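Local atomic coordinates of lectin CEL-IV, C-type (Cucumaria echinata, PDB entry 3ALU), a protein that binds galactose-containing sugars such as raffinose at a calcium site, as a tetrameric C-type lectin of a sea cucumber. Residues E65-K68 with T69-D73. Numbering follows the deposited sequence.
Sequences ELVK and TSLPD
The flat groups here are the peptide carbonyls of Glu65 and Leu66, and each accepts two donors from the residue four places on, one tilted to either side of the carbonyl plane. At Glu65 O the amide Thr69 N arrives at 2.8 Å, with an N-H...O angle of 161°, while Thr69 OG1 comes in from the opposite face at 2.7 Å. That hydroxyl gets there because OG1 sits between the backbone N and the carbonyl carbon of its own residue (chi1 63°). The methyl CG2 of Thr69 is then carried back toward Glu65, whose CG it meets at 3.8 Å as the two side chains pass at a slant.

One residue further along, the pattern repeats with a serine. Ser70 N reaches Leu66 O at 3.1 Å along a bent path, and Ser70 OG closes on the same oxygen at 2.6 Å from the other face. With OG beside its own backbone N (chi1 -58°), the hydroxyl points back down the helix to the oxygen its amide already holds. Two successive carbonyls in the last turn are therefore each gripped by an amide and a hydroxyl, tying both short side chains down against the helix backbone.

Val67 O takes Leu71 N at 2.8 Å and only a weak bond from Ser70 N. Val67 CG1 meets Leu71 CD2 at 3.9 Å where the two side chains cross at an angle, and this apolar side faces the sheet: Val67 touches Ile146, and Leu71 touches Leu19 and Lys144. Glu65 and Leu66 instead pack on Leu8 of the second subunit. Leu71, first to leave helical angles, and Pro72, with no N-H for Lys68 O, mark the C-terminal end of helix 57-70 in the C-type lectin domain; hydroxyl bonds to i-4 carbonyls, as in this last turn, are a usual helix feature.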
loop_
_atom_site.group_PDB
_atom_site.type_symbol
_atom_site.label_atom_id
_atom_site.label_comp_id
_atom_site.label_asym_id
_atom_site.label_seq_id
_atom_site.Cartn_x
_atom_site.Cartn_y
_atom_site.Cartn_z
ATOM N N GLU A 65 8.567 7.506 -19.922
ATOM C CA GLU A 65 7.446 8.423 -19.757
ATOM C C GLU A 65 7.742 9.285 -18.518
ATOM O O GLU A 65 7.443 10.492 -18.514
ATOM C CB GLU A 65 6.136 7.667 -19.599
ATOM C CG GLU A 65 4.950 8.631 -19.410
ATOM C CD GLU A 65 3.579 8.031 -19.728
ATOM O OE1 GLU A 65 3.392 6.795 -19.612
ATOM O OE2 GLU A 65 2.679 8.829 -20.072
ATOM N N LEU A 66 8.333 8.686 -17.492
ATOM C CA LEU A 66 8.752 9.456 -16.318
ATOM C C LEU A 66 9.701 10.581 -16.710
ATOM O O LEU A 66 9.508 11.773 -16.322
ATOM C CB LEU A 66 9.351 8.552 -15.238
ATOM C CG LEU A 66 9.825 9.264 -13.947
ATOM C CD1 LEU A 66 8.723 10.083 -13.272
ATOM C CD2 LEU A 66 10.439 8.252 -12.977
ATOM N N VAL A 67 10.713 10.249 -17.516
ATOM C CA VAL A 67 11.670 11.262 -17.923
ATOM C C VAL A 67 11.039 12.310 -18.842
ATOM O O VAL A 67 11.235 13.536 -18.630
ATOM C CB VAL A 67 12.917 10.609 -18.594
ATOM C CG1 VAL A 67 13.834 11.667 -19.212
ATOM C CG2 VAL A 67 13.688 9.763 -17.590
ATOM N N LYS A 68 10.277 11.863 -19.844
ATOM C CA LYS A 68 9.795 12.797 -20.846
ATOM C C LYS A 68 8.713 13.685 -20.298
ATOM O O LYS A 68 8.661 14.858 -20.672
ATOM C CB LYS A 68 9.327 12.099 -22.112
ATOM C CG LYS A 68 10.513 11.475 -22.875
ATOM C CD LYS A 68 10.109 10.966 -24.244
ATOM C CE LYS A 68 9.596 12.081 -25.135
ATOM N NZ LYS A 68 9.224 11.513 -26.478
ATOM N N THR A 69 7.862 13.151 -19.429
ATOM C CA THR A 69 6.851 14.038 -18.794
ATOM C C THR A 69 7.472 14.972 -17.741
ATOM O O THR A 69 6.920 16.060 -17.490
ATOM C CB THR A 69 5.683 13.273 -18.161
ATOM O OG1 THR A 69 6.156 12.434 -17.105
ATOM C CG2 THR A 69 4.970 12.432 -19.213
ATOM N N SER A 70 8.604 14.573 -17.141
ATOM C CA SER A 70 9.270 15.420 -16.147
ATOM C C SER A 70 10.150 16.514 -16.782
ATOM O O SER A 70 10.343 17.584 -16.196
ATOM C CB SER A 70 10.107 14.573 -15.176
ATOM O OG SER A 70 9.311 13.596 -14.500
ATOM N N LEU A 71 10.686 16.241 -17.969
ATOM C CA LEU A 71 11.642 17.136 -18.625
ATOM C C LEU A 71 11.168 17.616 -20.002
ATOM O O LEU A 71 11.963 17.636 -20.932
ATOM C CB LEU A 71 12.969 16.400 -18.785
ATOM C CG LEU A 71 13.990 16.342 -17.644
ATOM C CD1 LEU A 71 13.622 16.904 -16.257
ATOM C CD2 LEU A 71 14.868 15.083 -17.668
ATOM N N PRO A 72 9.889 18.041 -20.141
ATOM C CA PRO A 72 9.409 18.228 -21.534
ATOM C C PRO A 72 10.149 19.312 -22.321
ATOM O O PRO A 72 10.291 19.189 -23.547
ATOM C CB PRO A 72 7.917 18.569 -21.357
ATOM C CG PRO A 72 7.826 19.108 -19.930
ATOM C CD PRO A 72 8.819 18.326 -19.150
ATOM N N ASP A 73 10.631 20.351 -21.638
ATOM C CA ASP A 73 11.306 21.462 -22.327
ATOM C C ASP A 73 12.750 21.110 -22.657
ATOM O O ASP A 73 13.443 21.878 -23.340
ATOM C CB ASP A 73 11.305 22.723 -21.455
ATOM C CG ASP A 73 9.948 23.399 -21.397
ATOM O OD1 ASP A 73 9.704 24.097 -20.378
ATOM O OD2 ASP A 73 9.147 23.249 -22.360
#